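Local structure of putative drug/sodium antiporter (Escherichia coli, 4Z3N) at residues M358-T363 with A367-A372; T293-I298 with V373-I378; F121-I126 with L160-I165; I116-F121 with R254-V259. The protein is a twelve-helix membrane transporter of the MATE family that is linked to transport of the genotoxin colibactin, probably as a cation-coupled antiporter. All blocks are in the same frame, centred on the assembly; numbering follows the deposited sequence.

Following the chain from the N terminus, helix 107-132 makes two contacts on neighbouring turns. Interaction 3 joins it to helix 162-177 and closes the shorter loop; interaction 4 joins it to helix 250-284, closing a longer loop in which interaction 3 is nested. Their segments overlap at Phe121, though the contacts themselves centre on Ala123 and Ile118, and their centres lie about 13 Å apart. Farther along, interaction 2 pairs helix 286-322 with helix 366-379, and interaction 1, the turn entering helix 366-379, is nested within the loop it closes. These centres are about 9 Å apart, and Tyr359 and Ala372 both pack on Thr295. The two pairs follow in series. Interactions 2 and 3 lie in different MatE ranges, on opposite sides of the chain's centre.

Interaction 1 (M358-T363 with A367-A372); sequences MYPLFT and AVSDYA
Tyr359 lays one face of its ring against Ala372, whose CB sits 4.0 Å from the centroid of the Tyr359 ring and 14° off the ring normal. That is a CH-pi contact over the face, displaced toward the CG side: Ala372 CB is 3.9 Å from Tyr359 CG. Nearer the backbone, Ser369 CB fits into the bend of the turn, 3.8 Å from Pro360 N and equally 3.8 Å from Thr363 CG2. The same Thr363 methyl meets Val368 CG1 at 3.8 Å, the two branched side chains passing at a slant. Thr363 owes this to its first torsion (168°), which sets OG1 anti to the backbone N and CG2 between N and the carbonyl carbon. Its hydroxyl bonds to Val365 N, inside the turn, and the Tyr359 hydroxyl bonds to His351, which ties the far end of the ring to helix 326-358. The backbone from 359 to 362 curls like a helix but lacks its regular bonding, although Phe362 N still reaches Tyr359 O at 2.8 Å. This is the connection by which helix 326-358 turns back into helix 366-379, with helix 286-322 alongside: Tyr359 touches Thr295, Thr363 touches Leu294, and Val368 touches Asn287.

Interaction 2 (T293-I298 with V373-I378); sequences TLTGRI and VLQTRI. With OLC ((2R)-2,3-dihydroxypropyl (9Z)-octadec-9-enoate), chain D; OLC ((2R)-2,3-dihydroxypropyl (9Z)-octadec-9-enoate), chain C.
Gln375 reaches across to Thr295 with an extended side chain. Its CB already points at helix 286-322; CG, anti to the backbone N (chi1 179°), carries the chain onward, and CD comes 3.9 Å from Thr295 OG1. At the tip the two amide atoms divide: OE1 accepts a hydrogen bond from the Tyr277 hydroxyl, while NE2 donates to Thr295 OG1 at 2.7 Å. The acceptor lies 3° out of the Gln375 amide plane, yet the bond is bent, with an N-H...O angle of 141°. Gln375 NE2 also has Thr295 CB and CG2 alongside, each at 3.3 Å. Thr295 OG1 is hydrogen-bonded to Asp299 as well, so the hydroxyl links the amide to a carboxylate; with Tyr277 holding the other end, the amide's rotation is probably fixed. On the lipid side, the Arg377 guanidinium is sandwiched between Val373 CG1 and, on the opposite face, C4 of the monoolein of chain D. The pair is flanked by helix 326-358, where His351 touches Thr376, and by helix 432-453, where Tyr436 touches Gln375.

Interaction 3 (F121-I126 with L160-I165); sequences FFAIVI and LTVFSI
Close helix-helix packing within the first MatE range brings Ala123, on helix 107-132, against Val162 and Phe163 on helix 162-177. The evidence for closeness is the backbone separation: Ala123 CA and Phe163 CA are 5.0 Å apart, a separation consistent with the small alanine side chain. Ala123 CB points at the other helix and lies 3.7 Å from Phe163 CA and 3.9 Å from Phe163 CB. Val162 CG1 lies against the backbone of Ala123, 3.5 Å from Ala123 CA and 3.7 Å from Ala123 CB. This branch lies anti to the backbone N (chi1 173°), and the other, CG2, is directed to Ile126 one turn along helix 107-132, where it meets Ile126 CG2 at 4.2 Å. The two methyls of Val162 thus serve successive turns of the opposing helix, and Ile126 and Val162 meet at a slant. Phe163 approaches Ala123 obliquely with CD1, at 3.9 Å from Ala123 CB. All the contacts across the pair are apolar. Helix 75-101 flanks the joint, with Ile84 touching Ile126 and Leu81 touching Val162; helix 209-232 packs on Thr161 and Ser164 through Phe218, and helix 250-284 meets Phe122 through Met261 and Met264.

Interaction 4 (I116-F121 with R254-V259); sequences IIIALF and REFLSV
Ile118 places its CD1 methyl over one face of the Phe256 ring, 3.9 Å from the centroid of that ring and 29° off the normal. The tilt puts the methyl nearer one side of the ring than its middle: Ile118 CD1 is 3.5 Å from Phe256 CD1 and 3.6 Å from Phe256 CG. The CB atoms of both residues point at the opposing helix, and with Ile118 CG1 anti to the carbonyl carbon (chi1 -80°) and its chain extended, CD1 lands on the ring. The second branch of the isoleucine, CG2, touches Leu257 CD2 at 4.2 Å, so Ile118 is the one residue of 116-121 that meets 254-259, through Phe256 and Leu257. With Ile118 CA and Leu257 CA 8.2 Å apart, the backbones stand well off and the gap is bridged by side chains. The contact joins two helices of the membrane bundle, helix 107-132 and helix 250-284. Helix 250-284 is in turn linked to helix 75-101, where Leu95 touches Phe256 and Arg98 forms a salt bridge with Glu255. Within helix 250-284, Ser258 OG donates to Arg254 O at 2.9 Å, and Ser258 N bonds to the same oxygen from the other face of its carbonyl plane.

Interaction 1 (M358-T363 with A367-A372)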
loop_
_atom_site.group_PDB
_atom_site.type_symbol
_atom_site.label_atom_id
_atom_site.label_comp_id
_atom_site.label_asym_id
_atom_site.label_seq_id
_atom_site.Cartn_x
_atom_site.Cartn_y
_atom_site.Cartn_z
ATOM N N MET A 358 -12.919 24.012 0.836
ATOM C CA MET A 358 -13.311 22.648 1.193
ATOM C C MET A 358 -13.257 22.364 2.688
ATOM O O MET A 358 -14.197 21.796 3.242
ATOM C CB MET A 358 -12.422 21.651 0.441
ATOM C CG MET A 358 -12.703 20.187 0.702
ATOM S SD MET A 358 -11.719 19.172 -0.431
ATOM C CE MET A 358 -10.077 19.784 -0.087
ATOM N N TYR A 359 -12.161 22.743 3.340
ATOM C CA TYR A 359 -11.966 22.369 4.740
ATOM C C TYR A 359 -12.894 23.034 5.761
ATOM O O TYR A 359 -13.281 22.384 6.736
ATOM C CB TYR A 359 -10.509 22.576 5.131
ATOM C CG TYR A 359 -9.700 21.439 4.581
ATOM C CD1 TYR A 359 -9.890 20.151 5.058
ATOM C CD2 TYR A 359 -8.809 21.634 3.525
ATOM C CE1 TYR A 359 -9.181 19.097 4.533
ATOM C CE2 TYR A 359 -8.095 20.589 2.992
ATOM C CZ TYR A 359 -8.282 19.323 3.500
ATOM O OH TYR A 359 -7.576 18.271 2.989
ATOM N N PRO A 360 -13.225 24.326 5.567
ATOM C CA PRO A 360 -14.228 24.976 6.421
ATOM C C PRO A 360 -15.536 24.188 6.471
ATOM O O PRO A 360 -16.193 24.171 7.503
ATOM C CB PRO A 360 -14.425 26.325 5.748
ATOM C CG PRO A 360 -13.085 26.610 5.119
ATOM C CD PRO A 360 -12.599 25.279 4.631
ATOM N N LEU A 361 -15.902 23.524 5.382
ATOM C CA LEU A 361 -17.087 22.672 5.386
ATOM C C LEU A 361 -16.953 21.454 6.300
ATOM O O LEU A 361 -17.952 20.875 6.708
ATOM C CB LEU A 361 -17.407 22.180 3.972
ATOM C CG LEU A 361 -17.463 23.193 2.825
ATOM C CD1 LEU A 361 -17.694 22.453 1.523
ATOM C CD2 LEU A 361 -18.532 24.245 3.055
ATOM N N PHE A 362 -15.727 21.021 6.561
ATOM C CA PHE A 362 -15.497 19.812 7.356
ATOM C C PHE A 362 -15.470 20.059 8.875
ATOM O O PHE A 362 -15.643 19.132 9.678
ATOM C CB PHE A 362 -14.197 19.137 6.894
ATOM C CG PHE A 362 -14.315 18.460 5.550
ATOM C CD1 PHE A 362 -15.546 18.368 4.915
ATOM C CD2 PHE A 362 -13.203 17.903 4.929
ATOM C CE1 PHE A 362 -15.672 17.741 3.683
ATOM C CE2 PHE A 362 -13.321 17.266 3.693
ATOM C CZ PHE A 362 -14.561 17.190 3.070
ATOM N N THR A 363 -15.235 21.310 9.254
ATOM C CA THR A 363 -15.097 21.676 10.650
ATOM C C THR A 363 -15.489 23.122 10.847
ATOM O O THR A 363 -15.289 23.948 9.958
ATOM C CB THR A 363 -13.658 21.483 11.164
ATOM O OG1 THR A 363 -13.526 22.118 12.445
ATOM C CG2 THR A 363 -12.656 22.107 10.207
ATOM N N ALA A 367 -9.209 27.372 13.504
ATOM C CA ALA A 367 -7.814 26.999 13.659
ATOM C C ALA A 367 -7.573 25.639 12.985
ATOM O O ALA A 367 -6.510 25.416 12.396
ATOM C CB ALA A 367 -7.427 26.951 15.126
ATOM N N VAL A 368 -8.557 24.741 13.063
ATOM C CA VAL A 368 -8.405 23.430 12.455
ATOM C C VAL A 368 -8.465 23.482 10.924
ATOM O O VAL A 368 -7.694 22.794 10.257
ATOM C CB VAL A 368 -9.453 22.436 12.974
ATOM C CG1 VAL A 368 -9.503 21.176 12.077
ATOM C CG2 VAL A 368 -9.134 22.061 14.405
ATOM N N SER A 369 -9.351 24.296 10.362
ATOM C CA SER A 369 -9.421 24.405 8.910
ATOM C C SER A 369 -8.284 25.300 8.392
ATOM O O SER A 369 -7.873 25.192 7.238
ATOM C CB SER A 369 -10.784 24.941 8.457
ATOM O OG SER A 369 -10.746 26.354 8.347
ATOM N N ASP A 370 -7.756 26.168 9.245
ATOM C CA ASP A 370 -6.588 26.959 8.859
ATOM C C ASP A 370 -5.325 26.107 8.777
ATOM O O ASP A 370 -4.528 26.238 7.848
ATOM C CB ASP A 370 -6.363 28.117 9.829
ATOM C CG ASP A 370 -7.213 29.315 9.498
ATOM O OD1 ASP A 370 -7.908 29.285 8.452
ATOM O OD2 ASP A 370 -7.178 30.291 10.273
ATOM N N TYR A 371 -5.143 25.238 9.763
ATOM C CA TYR A 371 -3.988 24.364 9.785
ATOM C C TYR A 371 -4.016 23.408 8.597
ATOM O O TYR A 371 -2.982 23.127 7.985
ATOM C CB TYR A 371 -3.948 23.578 11.086
ATOM C CG TYR A 371 -3.175 24.247 12.188
ATOM C CD1 TYR A 371 -1.965 24.868 11.936
ATOM C CD2 TYR A 371 -3.652 24.243 13.499
ATOM C CE1 TYR A 371 -1.248 25.478 12.959
ATOM C CE2 TYR A 371 -2.939 24.843 14.531
ATOM C CZ TYR A 371 -1.741 25.464 14.253
ATOM O OH TYR A 371 -1.022 26.069 15.266
ATOM N N ALA A 372 -5.207 22.913 8.278
ATOM C CA ALA A 372 -5.363 21.976 7.183
ATOM C C ALA A 372 -5.047 22.651 5.850
ATOM O O ALA A 372 -4.519 22.013 4.932
ATOM C CB ALA A 372 -6.759 21.402 7.179
#

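Interaction 2 (T293-I298 with V373-I378)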
loop_
_atom_site.group_PDB
_atom_site.type_symbol
_atom_site.label_atom_id
_atom_site.label_comp_id
_atom_site.label_asym_id
_atom_site.label_seq_id
_atom_site.Cartn_x
_atom_site.Cartn_y
_atom_site.Cartn_z
ATOM N N THR A 293 -6.006 14.888 10.629
ATOM C CA THR A 293 -7.035 13.853 10.590
ATOM C C THR A 293 -8.003 14.101 9.425
ATOM O O THR A 293 -8.537 13.167 8.840
ATOM C CB THR A 293 -7.836 13.772 11.922
ATOM O OG1 THR A 293 -6.954 13.459 13.008
ATOM C CG2 THR A 293 -8.894 12.697 11.830
ATOM N N LEU A 294 -8.221 15.367 9.087
ATOM C CA LEU A 294 -9.089 15.718 7.972
ATOM C C LEU A 294 -8.383 15.547 6.610
ATOM O O LEU A 294 -8.966 15.007 5.664
ATOM C CB LEU A 294 -9.598 17.152 8.135
ATOM C CG LEU A 294 -10.590 17.455 9.270
ATOM C CD1 LEU A 294 -10.903 18.937 9.301
ATOM C CD2 LEU A 294 -11.881 16.668 9.131
ATOM N N THR A 295 -7.125 15.981 6.516
ATOM C CA THR A 295 -6.418 15.956 5.239
ATOM C C THR A 295 -6.050 14.544 4.792
ATOM O O THR A 295 -6.011 14.252 3.597
ATOM C CB THR A 295 -5.131 16.799 5.287
ATOM O OG1 THR A 295 -4.145 16.149 6.097
ATOM C CG2 THR A 295 -5.416 18.166 5.827
ATOM N N GLY A 296 -5.805 13.679 5.770
ATOM C CA GLY A 296 -5.230 12.365 5.552
ATOM C C GLY A 296 -5.856 11.465 4.505
ATOM O O GLY A 296 -5.142 10.940 3.657
ATOM N N ARG A 297 -7.167 11.252 4.565
ATOM C CA ARG A 297 -7.791 10.393 3.563
ATOM C C ARG A 297 -7.576 11.009 2.178
ATOM O O ARG A 297 -7.224 10.299 1.237
ATOM C CB ARG A 297 -9.290 10.180 3.832
ATOM C CG ARG A 297 -9.642 9.229 4.975
ATOM C CD ARG A 297 -11.170 9.157 5.172
ATOM N NE ARG A 297 -11.571 9.105 6.579
ATOM C CZ ARG A 297 -12.830 9.203 7.010
ATOM N NH1 ARG A 297 -13.823 9.360 6.144
ATOM N NH2 ARG A 297 -13.098 9.149 8.311
ATOM N N ILE A 298 -7.761 12.326 2.068
ATOM C CA ILE A 298 -7.654 13.020 0.789
ATOM C C ILE A 298 -6.217 13.004 0.270
ATOM O O ILE A 298 -5.984 12.742 -0.904
ATOM C CB ILE A 298 -8.149 14.490 0.882
ATOM C CG1 ILE A 298 -9.622 14.538 1.274
ATOM C CG2 ILE A 298 -7.953 15.224 -0.452
ATOM C CD1 ILE A 298 -10.162 15.953 1.345
ATOM N N VAL A 373 -5.364 23.939 5.749
ATOM C CA VAL A 373 -5.092 24.701 4.538
ATOM C C VAL A 373 -3.609 25.057 4.447
ATOM O O VAL A 373 -3.005 24.980 3.366
ATOM C CB VAL A 373 -5.966 25.996 4.468
ATOM C CG1 VAL A 373 -5.511 26.936 3.326
ATOM C CG2 VAL A 373 -7.446 25.627 4.310
ATOM N N LEU A 374 -3.014 25.420 5.580
ATOM C CA LEU A 374 -1.585 25.774 5.610
ATOM C C LEU A 374 -0.684 24.559 5.320
ATOM O O LEU A 374 0.362 24.694 4.688
ATOM C CB LEU A 374 -1.215 26.411 6.962
ATOM C CG LEU A 374 0.247 26.837 7.093
ATOM C CD1 LEU A 374 0.622 27.903 6.104
ATOM C CD2 LEU A 374 0.565 27.300 8.510
ATOM N N GLN A 375 -1.114 23.386 5.790
ATOM C CA GLN A 375 -0.404 22.125 5.597
ATOM C C GLN A 375 -0.402 21.749 4.118
ATOM O O GLN A 375 0.645 21.426 3.521
ATOM C CB GLN A 375 -1.060 21.007 6.417
ATOM C CG GLN A 375 -0.409 19.656 6.254
ATOM C CD GLN A 375 -1.182 18.506 6.874
ATOM O OE1 GLN A 375 -0.894 18.085 7.996
ATOM N NE2 GLN A 375 -2.139 17.959 6.127
ATOM N N THR A 376 -1.596 21.803 3.531
ATOM C CA THR A 376 -1.765 21.494 2.131
ATOM C C THR A 376 -0.966 22.465 1.270
ATOM O O THR A 376 -0.261 22.051 0.342
ATOM C CB THR A 376 -3.238 21.531 1.733
ATOM O OG1 THR A 376 -3.963 20.541 2.484
ATOM C CG2 THR A 376 -3.392 21.264 0.221
ATOM N N ARG A 377 -1.054 23.752 1.589
ATOM C CA ARG A 377 -0.371 24.758 0.788
ATOM C C ARG A 377 1.132 24.545 0.789
ATOM O O ARG A 377 1.812 24.750 -0.231
ATOM C CB ARG A 377 -0.682 26.159 1.297
ATOM C CG ARG A 377 -2.104 26.622 1.048
ATOM C CD ARG A 377 -2.104 28.110 0.913
ATOM N NE ARG A 377 -3.395 28.632 0.497
ATOM C CZ ARG A 377 -4.101 29.505 1.203
ATOM N NH1 ARG A 377 -3.633 29.946 2.368
ATOM N NH2 ARG A 377 -5.266 29.935 0.739
ATOM N N ILE A 378 1.661 24.166 1.948
ATOM C CA ILE A 378 3.099 23.976 2.059
ATOM C C ILE A 378 3.549 22.630 1.492
ATOM O O ILE A 378 4.444 22.589 0.666
ATOM C CB ILE A 378 3.562 24.129 3.521
ATOM C CG1 ILE A 378 3.294 25.572 3.991
ATOM C CG2 ILE A 378 5.044 23.746 3.658
ATOM C CD1 ILE A 378 3.885 25.935 5.340
HETATM C C9 OLC D . 1.805 27.279 -3.415
HETATM C C8 OLC D . 1.415 28.300 -2.367
HETATM C C7 OLC D . 0.012 28.827 -2.623
HETATM C C6 OLC D . -0.409 29.818 -1.549
HETATM C C5 OLC D . -1.695 30.528 -1.941
HETATM C C4 OLC D . -1.921 31.703 -0.998
HETATM C C3 OLC D . -2.259 32.986 -1.747
HETATM C C2 OLC D . -2.433 34.155 -0.787
HETATM C C1 OLC D . -3.846 34.238 -0.247
HETATM C C9 OLC C . 8.275 22.356 -4.160
HETATM C C8 OLC C . 7.774 22.564 -2.740
HETATM C C7 OLC C . 7.828 24.031 -2.364
HETATM C C6 OLC C . 6.630 24.385 -1.497
HETATM C C5 OLC C . 6.748 25.829 -1.050
HETATM C C4 OLC C . 5.450 26.293 -0.405
HETATM C C3 OLC C . 5.695 27.499 0.496
HETATM C C2 OLC C . 4.435 28.336 0.592
HETATM C C1 OLC C . 4.205 28.777 2.023
#

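Interaction 3 (F121-I126 with L160-I165)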
loop_
_atom_site.group_PDB
_atom_site.type_symbol
_atom_site.label_atom_id
_atom_site.label_comp_id
_atom_site.label_asym_id
_atom_site.label_seq_id
_atom_site.Cartn_x
_atom_site.Cartn_y
_atom_site.Cartn_z
ATOM N N PHE A 121 2.532 -20.336 6.651
ATOM C CA PHE A 121 3.276 -20.155 7.907
ATOM C C PHE A 121 3.037 -18.782 8.522
ATOM O O PHE A 121 3.018 -18.609 9.744
ATOM C CB PHE A 121 4.772 -20.354 7.682
ATOM C CG PHE A 121 5.216 -21.779 7.801
ATOM C CD1 PHE A 121 4.951 -22.691 6.795
ATOM C CD2 PHE A 121 5.911 -22.209 8.919
ATOM C CE1 PHE A 121 5.375 -24.019 6.904
ATOM C CE2 PHE A 121 6.335 -23.532 9.031
ATOM C CZ PHE A 121 6.070 -24.435 8.016
ATOM N N PHE A 122 2.878 -17.794 7.656
ATOM C CA PHE A 122 2.610 -16.451 8.114
ATOM C C PHE A 122 1.248 -16.436 8.792
ATOM O O PHE A 122 1.080 -15.775 9.807
ATOM C CB PHE A 122 2.683 -15.447 6.954
ATOM C CG PHE A 122 3.884 -14.543 7.013
ATOM C CD1 PHE A 122 3.860 -13.386 7.786
ATOM C CD2 PHE A 122 5.034 -14.850 6.304
ATOM C CE1 PHE A 122 4.969 -12.547 7.848
ATOM C CE2 PHE A 122 6.152 -14.022 6.357
ATOM C CZ PHE A 122 6.121 -12.866 7.128
ATOM N N ALA A 123 0.291 -17.195 8.265
ATOM C CA ALA A 123 -1.054 -17.232 8.867
ATOM C C ALA A 123 -1.072 -17.959 10.224
ATOM O O ALA A 123 -1.720 -17.521 11.167
ATOM C CB ALA A 123 -2.064 -17.880 7.901
ATOM N N ILE A 124 -0.350 -19.074 10.301
ATOM C CA ILE A 124 -0.168 -19.818 11.547
ATOM C C ILE A 124 0.525 -19.001 12.649
ATOM O O ILE A 124 0.018 -18.879 13.759
ATOM C CB ILE A 124 0.658 -21.095 11.317
ATOM C CG1 ILE A 124 -0.054 -22.041 10.350
ATOM C CG2 ILE A 124 0.949 -21.776 12.640
ATOM C CD1 ILE A 124 0.768 -23.283 9.993
ATOM N N VAL A 125 1.702 -18.470 12.355
ATOM C CA VAL A 125 2.407 -17.654 13.330
ATOM C C VAL A 125 1.527 -16.489 13.812
ATOM O O VAL A 125 1.498 -16.173 14.995
ATOM C CB VAL A 125 3.741 -17.111 12.744
ATOM C CG1 VAL A 125 4.479 -16.255 13.775
ATOM C CG2 VAL A 125 4.615 -18.268 12.270
ATOM N N ILE A 126 0.792 -15.870 12.896
ATOM C CA ILE A 126 -0.038 -14.717 13.242
ATOM C C ILE A 126 -1.293 -15.083 14.064
ATOM O O ILE A 126 -1.672 -14.350 14.977
ATOM C CB ILE A 126 -0.472 -13.945 11.969
ATOM C CG1 ILE A 126 0.737 -13.301 11.294
ATOM C CG2 ILE A 126 -1.495 -12.868 12.317
ATOM C CD1 ILE A 126 0.391 -12.562 10.003
ATOM N N LEU A 160 -9.643 -15.099 12.261
ATOM C CA LEU A 160 -10.203 -16.133 11.407
ATOM C C LEU A 160 -10.098 -15.763 9.927
ATOM O O LEU A 160 -10.330 -16.587 9.064
ATOM C CB LEU A 160 -11.662 -16.413 11.787
ATOM C CG LEU A 160 -11.896 -17.064 13.157
ATOM C CD1 LEU A 160 -13.371 -17.337 13.336
ATOM C CD2 LEU A 160 -11.092 -18.328 13.345
ATOM N N THR A 161 -9.767 -14.513 9.647
ATOM C CA THR A 161 -9.661 -14.040 8.282
ATOM C C THR A 161 -8.234 -14.084 7.702
ATOM O O THR A 161 -8.046 -13.911 6.504
ATOM C CB THR A 161 -10.183 -12.604 8.189
ATOM O OG1 THR A 161 -9.215 -11.718 8.769
ATOM C CG2 THR A 161 -11.509 -12.484 8.920
ATOM N N VAL A 162 -7.243 -14.345 8.548
ATOM C CA VAL A 162 -5.833 -14.219 8.172
ATOM C C VAL A 162 -5.371 -15.057 6.959
ATOM O O VAL A 162 -4.815 -14.511 6.004
ATOM C CB VAL A 162 -4.939 -14.569 9.377
ATOM C CG1 VAL A 162 -3.452 -14.620 8.968
ATOM C CG2 VAL A 162 -5.169 -13.571 10.492
ATOM N N PHE A 163 -5.582 -16.370 7.003
ATOM C CA PHE A 163 -5.147 -17.232 5.920
ATOM C C PHE A 163 -5.793 -16.818 4.600
ATOM O O PHE A 163 -5.145 -16.828 3.555
ATOM C CB PHE A 163 -5.449 -18.699 6.234
ATOM C CG PHE A 163 -4.936 -19.664 5.195
ATOM C CD1 PHE A 163 -3.623 -19.581 4.733
ATOM C CD2 PHE A 163 -5.759 -20.671 4.693
ATOM C CE1 PHE A 163 -3.143 -20.467 3.794
ATOM C CE2 PHE A 163 -5.286 -21.570 3.748
ATOM C CZ PHE A 163 -3.974 -21.465 3.297
ATOM N N SER A 164 -7.055 -16.419 4.649
ATOM C CA SER A 164 -7.773 -16.037 3.439
ATOM C C SER A 164 -7.193 -14.748 2.862
ATOM O O SER A 164 -7.025 -14.624 1.641
ATOM C CB SER A 164 -9.270 -15.879 3.729
ATOM O OG SER A 164 -9.663 -16.701 4.825
ATOM N N ILE A 165 -6.882 -13.801 3.740
ATOM C CA ILE A 165 -6.217 -12.568 3.339
ATOM C C ILE A 165 -4.823 -12.840 2.738
ATOM O O ILE A 165 -4.458 -12.273 1.699
ATOM C CB ILE A 165 -6.060 -11.588 4.531
ATOM C CG1 ILE A 165 -7.407 -11.328 5.210
ATOM C CG2 ILE A 165 -5.413 -10.287 4.078
ATOM C CD1 ILE A 165 -8.522 -10.956 4.239
#

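Interaction 4 (I116-F121 with R254-V259)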
loop_
_atom_site.group_PDB
_atom_site.type_symbol
_atom_site.label_atom_id
_atom_site.label_comp_id
_atom_site.label_asym_id
_atom_site.label_seq_id
_atom_site.Cartn_x
_atom_site.Cartn_y
_atom_site.Cartn_z
ATOM N N ILE A 116 2.588 -19.992 -1.678
ATOM C CA ILE A 116 1.506 -20.508 -0.855
ATOM C C ILE A 116 1.997 -20.942 0.532
ATOM O O ILE A 116 1.356 -20.624 1.550
ATOM C CB ILE A 116 0.799 -21.677 -1.578
ATOM C CG1 ILE A 116 -0.058 -21.120 -2.715
ATOM C CG2 ILE A 116 -0.080 -22.478 -0.620
ATOM C CD1 ILE A 116 -0.537 -22.163 -3.690
ATOM N N ILE A 117 3.129 -21.647 0.572
ATOM C CA ILE A 117 3.697 -22.151 1.828
ATOM C C ILE A 117 4.080 -21.013 2.775
ATOM O O ILE A 117 3.853 -21.081 3.988
ATOM C CB ILE A 117 4.943 -23.031 1.568
ATOM C CG1 ILE A 117 4.530 -24.374 0.960
ATOM C CG2 ILE A 117 5.748 -23.252 2.852
ATOM C CD1 ILE A 117 5.682 -25.309 0.701
ATOM N N ILE A 118 4.665 -19.967 2.206
ATOM C CA ILE A 118 5.050 -18.792 2.969
ATOM C C ILE A 118 3.809 -18.123 3.561
ATOM O O ILE A 118 3.787 -17.711 4.724
ATOM C CB ILE A 118 5.848 -17.807 2.078
ATOM C CG1 ILE A 118 7.304 -18.276 1.964
ATOM C CG2 ILE A 118 5.799 -16.393 2.636
ATOM C CD1 ILE A 118 8.076 -17.655 0.806
ATOM N N ALA A 119 2.768 -18.034 2.745
ATOM C CA ALA A 119 1.499 -17.460 3.158
ATOM C C ALA A 119 0.895 -18.278 4.290
ATOM O O ALA A 119 0.273 -17.737 5.200
ATOM C CB ALA A 119 0.537 -17.395 1.972
ATOM N N LEU A 120 1.074 -19.595 4.226
ATOM C CA LEU A 120 0.529 -20.474 5.245
ATOM C C LEU A 120 1.200 -20.247 6.608
ATOM O O LEU A 120 0.510 -19.984 7.606
ATOM C CB LEU A 120 0.665 -21.930 4.806
ATOM C CG LEU A 120 0.156 -23.037 5.744
ATOM C CD1 LEU A 120 -1.268 -22.802 6.223
ATOM C CD2 LEU A 120 0.257 -24.359 5.009
ATOM N N PHE A 121 2.532 -20.336 6.651
ATOM C CA PHE A 121 3.276 -20.155 7.907
ATOM C C PHE A 121 3.037 -18.782 8.522
ATOM O O PHE A 121 3.018 -18.609 9.744
ATOM C CB PHE A 121 4.772 -20.354 7.682
ATOM C CG PHE A 121 5.216 -21.779 7.801
ATOM C CD1 PHE A 121 4.951 -22.691 6.795
ATOM C CD2 PHE A 121 5.911 -22.209 8.919
ATOM C CE1 PHE A 121 5.375 -24.019 6.904
ATOM C CE2 PHE A 121 6.335 -23.532 9.031
ATOM C CZ PHE A 121 6.070 -24.435 8.016
ATOM N N ARG A 254 14.510 -17.601 0.465
ATOM C CA ARG A 254 15.275 -16.406 0.776
ATOM C C ARG A 254 14.969 -15.263 -0.206
ATOM O O ARG A 254 14.717 -14.131 0.206
ATOM C CB ARG A 254 16.768 -16.746 0.773
ATOM C CG ARG A 254 17.710 -15.585 1.046
ATOM C CD ARG A 254 19.061 -16.143 1.396
ATOM N NE ARG A 254 20.135 -15.159 1.380
ATOM C CZ ARG A 254 21.423 -15.480 1.490
ATOM N NH1 ARG A 254 21.777 -16.754 1.618
ATOM N NH2 ARG A 254 22.362 -14.535 1.471
ATOM N N GLU A 255 14.986 -15.566 -1.497
ATOM C CA GLU A 255 14.721 -14.561 -2.506
ATOM C C GLU A 255 13.309 -13.979 -2.353
ATOM O O GLU A 255 13.101 -12.767 -2.486
ATOM C CB GLU A 255 14.908 -15.161 -3.901
ATOM C CG GLU A 255 14.596 -14.208 -5.046
ATOM C CD GLU A 255 15.448 -12.938 -5.020
ATOM O OE1 GLU A 255 16.641 -13.024 -5.399
ATOM O OE2 GLU A 255 14.920 -11.860 -4.633
ATOM N N PHE A 256 12.348 -14.852 -2.064
ATOM C CA PHE A 256 10.957 -14.465 -1.898
ATOM C C PHE A 256 10.789 -13.682 -0.589
ATOM O O PHE A 256 10.068 -12.674 -0.535
ATOM C CB PHE A 256 10.066 -15.709 -1.906
ATOM C CG PHE A 256 8.591 -15.420 -1.992
ATOM C CD1 PHE A 256 7.941 -14.685 -1.004
ATOM C CD2 PHE A 256 7.841 -15.917 -3.049
ATOM C CE1 PHE A 256 6.578 -14.417 -1.084
ATOM C CE2 PHE A 256 6.479 -15.660 -3.138
ATOM C CZ PHE A 256 5.845 -14.900 -2.153
ATOM N N LEU A 257 11.453 -14.152 0.467
ATOM C CA LEU A 257 11.276 -13.589 1.805
ATOM C C LEU A 257 11.937 -12.232 1.949
ATOM O O LEU A 257 11.422 -11.353 2.645
ATOM C CB LEU A 257 11.829 -14.541 2.873
ATOM C CG LEU A 257 10.833 -15.583 3.395
ATOM C CD1 LEU A 257 11.433 -16.402 4.519
ATOM C CD2 LEU A 257 9.558 -14.907 3.847
ATOM N N SER A 258 13.083 -12.059 1.298
ATOM C CA SER A 258 13.819 -10.810 1.406
ATOM C C SER A 258 13.048 -9.634 0.749
ATOM O O SER A 258 12.903 -8.582 1.363
ATOM C CB SER A 258 15.211 -10.977 0.800
ATOM O OG SER A 258 15.109 -11.337 -0.564
ATOM N N VAL A 259 12.549 -9.821 -0.474
ATOM C CA VAL A 259 11.699 -8.826 -1.138
ATOM C C VAL A 259 10.405 -8.615 -0.350
ATOM O O VAL A 259 10.010 -7.476 -0.061
ATOM C CB VAL A 259 11.350 -9.240 -2.623
ATOM C CG1 VAL A 259 10.165 -8.439 -3.180
ATOM C CG2 VAL A 259 12.553 -9.053 -3.515
#